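Local coordinates for conjugal transfer protein TRWB (Escherichia coli, PDB 1E9R) that acts as the coupling protein of bacterial conjugation, a hexameric P-loop ATPase relative that probably pumps DNA toward the secretion channel, at residues B[168-173]-B[220-225]; B[365-370]-B[383-388]. One frame throughout, in Å; residues are numbered along the deposited sequence.

Contact 1. Residues B[168-173]-B[220-225]; sequences SMRELF and EHVTMP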
loop_
_atom_site.group_PDB
_atom_site.type_symbol
_atom_site.label_atom_id
_atom_site.label_comp_id
_atom_site.label_asym_id
_atom_site.label_seq_id
_atom_site.Cartn_x
_atom_site.Cartn_y
_atom_site.Cartn_z
ATOM N N SER B 168 4.178 -36.854 26.941
ATOM C CA SER B 168 3.957 -37.558 25.679
ATOM C C SER B 168 3.499 -36.633 24.563
ATOM O O SER B 168 2.565 -35.855 24.746
ATOM C CB SER B 168 2.903 -38.650 25.872
ATOM O OG SER B 168 2.630 -39.323 24.654
ATOM N N MET B 169 4.144 -36.716 23.405
ATOM C CA MET B 169 3.741 -35.878 22.287
ATOM C C MET B 169 2.371 -36.322 21.813
ATOM O O MET B 169 1.604 -35.525 21.268
ATOM C CB MET B 169 4.736 -35.969 21.128
ATOM C CG MET B 169 6.043 -35.223 21.366
ATOM S SD MET B 169 5.791 -33.522 21.900
ATOM C CE MET B 169 5.241 -32.785 20.408
ATOM N N ARG B 170 2.064 -37.594 22.029
ATOM C CA ARG B 170 0.782 -38.142 21.624
ATOM C C ARG B 170 -0.297 -37.571 22.542
ATOM O O ARG B 170 -1.359 -37.156 22.084
ATOM C CB ARG B 170 0.833 -39.666 21.704
ATOM C CG ARG B 170 -0.124 -40.390 20.765
ATOM C CD ARG B 170 0.545 -41.621 20.143
ATOM N NE ARG B 170 1.218 -41.309 18.879
ATOM C CZ ARG B 170 2.038 -42.140 18.233
ATOM N NH1 ARG B 170 2.301 -43.343 18.734
ATOM N NH2 ARG B 170 2.586 -41.774 17.076
ATOM N N GLU B 171 -0.014 -37.535 23.840
ATOM C CA GLU B 171 -0.957 -36.987 24.819
ATOM C C GLU B 171 -1.167 -35.488 24.591
ATOM O O GLU B 171 -2.285 -34.974 24.710
ATOM C CB GLU B 171 -0.446 -37.209 26.249
ATOM C CG GLU B 171 -0.924 -38.501 26.903
ATOM C CD GLU B 171 -2.433 -38.522 27.114
ATOM O OE1 GLU B 171 -2.941 -37.655 27.872
ATOM O OE2 GLU B 171 -3.108 -39.403 26.518
ATOM N N LEU B 172 -0.071 -34.802 24.277
ATOM C CA LEU B 172 -0.078 -33.373 24.008
ATOM C C LEU B 172 -0.942 -33.106 22.784
ATOM O O LEU B 172 -1.765 -32.196 22.770
ATOM C CB LEU B 172 1.350 -32.891 23.745
ATOM C CG LEU B 172 1.538 -31.402 23.471
ATOM C CD1 LEU B 172 1.080 -30.572 24.663
ATOM C CD2 LEU B 172 2.995 -31.151 23.190
ATOM N N PHE B 173 -0.756 -33.915 21.752
ATOM C CA PHE B 173 -1.527 -33.745 20.537
ATOM C C PHE B 173 -3.006 -34.051 20.758
ATOM O O PHE B 173 -3.867 -33.407 20.160
ATOM C CB PHE B 173 -0.965 -34.644 19.441
ATOM C CG PHE B 173 -1.614 -34.456 18.098
ATOM C CD1 PHE B 173 -1.288 -33.369 17.301
ATOM C CD2 PHE B 173 -2.520 -35.392 17.611
ATOM C CE1 PHE B 173 -1.853 -33.222 16.032
ATOM C CE2 PHE B 173 -3.092 -35.256 16.339
ATOM C CZ PHE B 173 -2.758 -34.174 15.550
ATOM N N GLU B 220 4.094 -33.967 12.692
ATOM C CA GLU B 220 5.405 -34.608 12.577
ATOM C C GLU B 220 6.152 -34.759 13.904
ATOM O O GLU B 220 7.026 -35.611 14.038
ATOM C CB GLU B 220 6.270 -33.846 11.583
ATOM C CG GLU B 220 5.724 -33.851 10.169
ATOM C CD GLU B 220 5.413 -35.255 9.658
ATOM O OE1 GLU B 220 6.239 -36.172 9.871
ATOM O OE2 GLU B 220 4.349 -35.440 9.029
ATOM N N HIS B 221 5.818 -33.929 14.880
ATOM C CA HIS B 221 6.454 -34.005 16.188
ATOM C C HIS B 221 5.926 -35.249 16.886
ATOM O O HIS B 221 6.613 -35.865 17.704
ATOM C CB HIS B 221 6.086 -32.781 17.035
ATOM C CG HIS B 221 6.754 -31.513 16.606
ATOM N ND1 HIS B 221 7.895 -31.032 17.209
ATOM C CD2 HIS B 221 6.438 -30.622 15.635
ATOM C CE1 HIS B 221 8.254 -29.899 16.633
ATOM N NE2 HIS B 221 7.388 -29.628 15.674
ATOM N N VAL B 222 4.687 -35.598 16.560
ATOM C CA VAL B 222 4.031 -36.742 17.168
ATOM C C VAL B 222 4.578 -38.041 16.607
ATOM O O VAL B 222 4.878 -38.968 17.354
ATOM C CB VAL B 222 2.492 -36.701 16.934
ATOM C CG1 VAL B 222 1.840 -37.906 17.591
ATOM C CG2 VAL B 222 1.897 -35.415 17.499
ATOM N N THR B 223 4.708 -38.092 15.287
ATOM C CA THR B 223 5.202 -39.275 14.602
ATOM C C THR B 223 6.720 -39.435 14.693
ATOM O O THR B 223 7.264 -40.470 14.314
ATOM C CB THR B 223 4.786 -39.243 13.126
ATOM O OG1 THR B 223 5.428 -38.145 12.464
ATOM C CG2 THR B 223 3.272 -39.084 13.018
ATOM N N MET B 224 7.392 -38.405 15.201
ATOM C CA MET B 224 8.840 -38.427 15.350
ATOM C C MET B 224 9.225 -39.473 16.379
ATOM O O MET B 224 8.714 -39.467 17.497
ATOM C CB MET B 224 9.352 -37.063 15.821
ATOM C CG MET B 224 10.616 -36.546 15.108
ATOM S SD MET B 224 12.207 -37.265 15.550
ATOM C CE MET B 224 12.986 -37.274 14.031
ATOM N N PRO B 225 10.127 -40.396 16.006
ATOM C CA PRO B 225 10.574 -41.440 16.926
ATOM C C PRO B 225 10.971 -40.798 18.249
ATOM O O PRO B 225 11.738 -39.833 18.268
ATOM C CB PRO B 225 11.760 -42.042 16.187
ATOM C CG PRO B 225 11.309 -41.954 14.749
ATOM C CD PRO B 225 10.748 -40.559 14.676
#

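Contact 2. Residues B[365-370]-B[383-388]; sequences VERDRY and ALERVR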
loop_
_atom_site.group_PDB
_atom_site.type_symbol
_atom_site.label_atom_id
_atom_site.label_comp_id
_atom_site.label_asym_id
_atom_site.label_seq_id
_atom_site.Cartn_x
_atom_site.Cartn_y
_atom_site.Cartn_z
ATOM N N VAL B 365 35.869 6.449 -10.593
ATOM C CA VAL B 365 37.120 6.217 -11.291
ATOM C C VAL B 365 37.493 7.344 -12.269
ATOM O O VAL B 365 36.626 8.092 -12.705
ATOM C CB VAL B 365 36.949 4.854 -12.039
ATOM C CG1 VAL B 365 37.678 4.853 -13.330
ATOM C CG2 VAL B 365 37.375 3.705 -11.141
ATOM N N GLU B 366 38.783 7.473 -12.594
ATOM C CA GLU B 366 39.246 8.483 -13.561
ATOM C C GLU B 366 39.759 7.747 -14.792
ATOM O O GLU B 366 40.538 6.797 -14.669
ATOM C CB GLU B 366 40.371 9.347 -12.987
ATOM C CG GLU B 366 39.970 10.133 -11.762
ATOM C CD GLU B 366 41.035 11.109 -11.309
ATOM O OE1 GLU B 366 42.227 10.733 -11.297
ATOM O OE2 GLU B 366 40.676 12.251 -10.947
ATOM N N ARG B 367 39.325 8.185 -15.972
ATOM C CA ARG B 367 39.723 7.554 -17.229
ATOM C C ARG B 367 40.241 8.515 -18.297
ATOM O O ARG B 367 39.852 9.680 -18.341
ATOM C CB ARG B 367 38.541 6.784 -17.811
ATOM C CG ARG B 367 38.723 5.294 -17.823
ATOM C CD ARG B 367 37.718 4.671 -18.749
ATOM N NE ARG B 367 36.357 4.846 -18.264
ATOM C CZ ARG B 367 35.775 4.071 -17.352
ATOM N NH1 ARG B 367 36.428 3.049 -16.808
ATOM N NH2 ARG B 367 34.525 4.319 -16.988
ATOM N N ASP B 368 41.114 8.011 -19.165
ATOM C CA ASP B 368 41.659 8.815 -20.252
ATOM C C ASP B 368 40.593 8.896 -21.321
ATOM O O ASP B 368 40.091 7.871 -21.773
ATOM C CB ASP B 368 42.916 8.160 -20.830
ATOM C CG ASP B 368 44.155 8.425 -19.985
ATOM O OD1 ASP B 368 44.093 9.303 -19.095
ATOM O OD2 ASP B 368 45.195 7.765 -20.215
ATOM N N ARG B 369 40.251 10.111 -21.732
ATOM C CA ARG B 369 39.218 10.297 -22.746
ATOM C C ARG B 369 39.588 9.844 -24.170
ATOM O O ARG B 369 38.697 9.566 -24.982
ATOM C CB ARG B 369 38.774 11.763 -22.761
ATOM C CG ARG B 369 38.222 12.236 -21.433
ATOM C CD ARG B 369 37.499 13.562 -21.581
ATOM N NE ARG B 369 36.812 13.955 -20.349
ATOM C CZ ARG B 369 35.927 14.949 -20.261
ATOM N NH1 ARG B 369 35.608 15.659 -21.340
ATOM N NH2 ARG B 369 35.355 15.232 -19.095
ATOM N N TYR B 370 40.885 9.754 -24.474
ATOM C CA TYR B 370 41.326 9.342 -25.811
ATOM C C TYR B 370 41.935 7.936 -25.846
ATOM O O TYR B 370 42.357 7.446 -24.772
ATOM C CB TYR B 370 42.342 10.347 -26.362
ATOM C CG TYR B 370 41.858 11.772 -26.296
ATOM C CD1 TYR B 370 41.666 12.402 -25.064
ATOM C CD2 TYR B 370 41.542 12.477 -27.457
ATOM C CE1 TYR B 370 41.171 13.692 -24.983
ATOM C CE2 TYR B 370 41.044 13.773 -27.390
ATOM C CZ TYR B 370 40.858 14.372 -26.146
ATOM O OH TYR B 370 40.344 15.643 -26.058
ATOM N N ALA B 383 42.381 16.186 -19.703
ATOM C CA ALA B 383 41.664 15.239 -20.604
ATOM C C ALA B 383 41.208 13.997 -19.833
ATOM O O ALA B 383 40.996 12.925 -20.418
ATOM C CB ALA B 383 42.572 14.833 -21.766
ATOM N N LEU B 384 41.067 14.143 -18.516
ATOM C CA LEU B 384 40.625 13.035 -17.674
ATOM C C LEU B 384 39.160 13.188 -17.298
ATOM O O LEU B 384 38.676 14.301 -17.091
ATOM C CB LEU B 384 41.467 12.944 -16.394
ATOM C CG LEU B 384 42.807 12.201 -16.435
ATOM C CD1 LEU B 384 43.386 12.144 -15.031
ATOM C CD2 LEU B 384 42.615 10.790 -16.968
ATOM N N GLU B 385 38.463 12.059 -17.203
ATOM C CA GLU B 385 37.049 12.049 -16.853
ATOM C C GLU B 385 36.782 11.267 -15.570
ATOM O O GLU B 385 37.297 10.168 -15.391
ATOM C CB GLU B 385 36.237 11.431 -17.989
ATOM C CG GLU B 385 36.587 9.980 -18.291
ATOM C CD GLU B 385 35.574 9.315 -19.215
ATOM O OE1 GLU B 385 34.602 9.992 -19.614
ATOM O OE2 GLU B 385 35.741 8.116 -19.541
ATOM N N ARG B 386 35.979 11.846 -14.681
ATOM C CA ARG B 386 35.618 11.199 -13.424
ATOM C C ARG B 386 34.256 10.556 -13.642
ATOM O O ARG B 386 33.302 11.224 -14.023
ATOM C CB ARG B 386 35.561 12.228 -12.301
ATOM C CG ARG B 386 35.001 11.709 -11.001
ATOM C CD ARG B 386 35.195 12.747 -9.916
ATOM N NE ARG B 386 34.974 14.114 -10.403
ATOM C CZ ARG B 386 33.797 14.606 -10.792
ATOM N NH1 ARG B 386 32.700 13.851 -10.751
ATOM N NH2 ARG B 386 33.713 15.861 -11.218
ATOM N N VAL B 387 34.166 9.254 -13.398
ATOM C CA VAL B 387 32.930 8.526 -13.634
ATOM C C VAL B 387 32.538 7.564 -12.526
ATOM O O VAL B 387 33.389 6.902 -11.935
ATOM C CB VAL B 387 33.044 7.720 -14.964
ATOM C CG1 VAL B 387 31.861 6.797 -15.141
ATOM C CG2 VAL B 387 33.123 8.674 -16.136
ATOM N N ARG B 388 31.236 7.507 -12.248
ATOM C CA ARG B 388 30.670 6.586 -11.261
ATOM C C ARG B 388 29.971 5.484 -12.059
ATOM O O ARG B 388 29.239 5.772 -13.009
ATOM C CB ARG B 388 29.644 7.283 -10.384
ATOM C CG ARG B 388 30.200 7.954 -9.155
ATOM C CD ARG B 388 29.068 8.691 -8.479
ATOM N NE ARG B 388 27.842 7.906 -8.596
ATOM C CZ ARG B 388 26.661 8.410 -8.935
ATOM N NH1 ARG B 388 26.543 9.708 -9.186
ATOM N NH2 ARG B 388 25.599 7.614 -9.021
#

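Contact 1. Residues B[168-173]-B[220-225]
Val222 projects its two methyls against the start of helix 169-178, and the two branches meet very different surroundings. On the close-packed side, CG2 sits 3.5 Å from Phe173 CB and 3.7 Å from Phe173 CG, with the two side chains at about a right angle. With Phe173 CG anti to the backbone N (chi1 -175°), the ring root lies next to the same methyl that CB touches. Phe173 also packs on Leu192 of a second subunit. Beside this pair, the buried Met169 bends at both chi2 (-51°) and chi3 (-73°), which brings its terminal CE within 3.5 Å of His221 CB; the rest of the His221 side chain packs on Leu258 and Ala261 of helix 252-269. The backbones are close here too, Met169 CA and Val222 CA being 5.2 Å apart. Two short helical ends meet here, mostly through apolar atoms: the first turn of 169-178, N-capped by Ser168, whose OG accepts from Glu171 N at 3.3 Å and more weakly from Arg170 N, against the short helix 219-223. The chain between them is largely helical and has no strand. The solvent side is looser. There the exposed Arg170 crosses Val222 at about a right angle, its NE 3.7 Å from Val222 CG1, while NH2 stays 3.6 Å from Val222 O without bonding to it.

Contact 2. Residues B[365-370]-B[383-388]
Val365 opens the pairing with two backbone bonds, Val365 N to Val387 O at 2.9 Å and Val387 N to Val365 O at 2.8 Å. Glu366 follows in a non-hydrogen-bonded pair with Arg386. Glu366 CA lies 3.2 Å from Glu385 O in a CA-H...O contact; its OE1 comes near Leu384 CD1, the side chains crossing at about a right angle, and also makes a long, weak ion pair with Arg16, while the Arg386 guanidinium reaches Glu385 of a third subunit. Arg367 restores the two-bond pattern with Glu385. On the face it shares with Val365 and Val387, Arg367 NE approaches Glu385 OE2 at 3.6 Å, a long salt bridge with the oxygen at the guanidinium edge and the two planes 77° apart. Glu385 CG lies between its backbone N and carbonyl carbon (chi1 62°), which turns its chain across that of Arg367 at a slant, CG near Arg367 CB; Arg367 NH2 has a further salt bridge to Glu389. This alternation marks an antiparallel ribbon of strands 362-368 and 384-390, in which residues 365-368 and 384-388 run at 145° to each other; strand 16-18 completes a three-stranded sheet. Asp368 then runs side by side with Leu384 on the opposite face from Arg367. Beyond the strand, Arg369 N donates to Ala383 O at 3.2 Å, and the extended Arg369 chain carries NE over to Glu385 CB (3.5 Å); that NE is buried without a polar partner in the model. Last, Tyr370 CE1 touches Ala383 CB at 3.7 Å, beside the unmodelled residues 371-382.

Overall arrangement
Contact 1 closes before contact 2 opens along the chain, and the two stand on opposite sides of its centre: their centres are 68 Å apart and their nearest atoms about 48 Å. They share no helix or sheet. Residues 168-173 and 220-225 belong to a region of helices, whereas 365-370 and 383-388 form two strands of a small antiparallel sheet, separate from the large mixed sheet of the P-loop ATPase core. Both belong to the DNA-binding domain characteristic of type IV secretion coupling proteins. Each also meets neighbouring copies in the six-chain assembly, so the chain meets other copies on both sides of its centre, consistent with the ring-helicase-like quaternary structure.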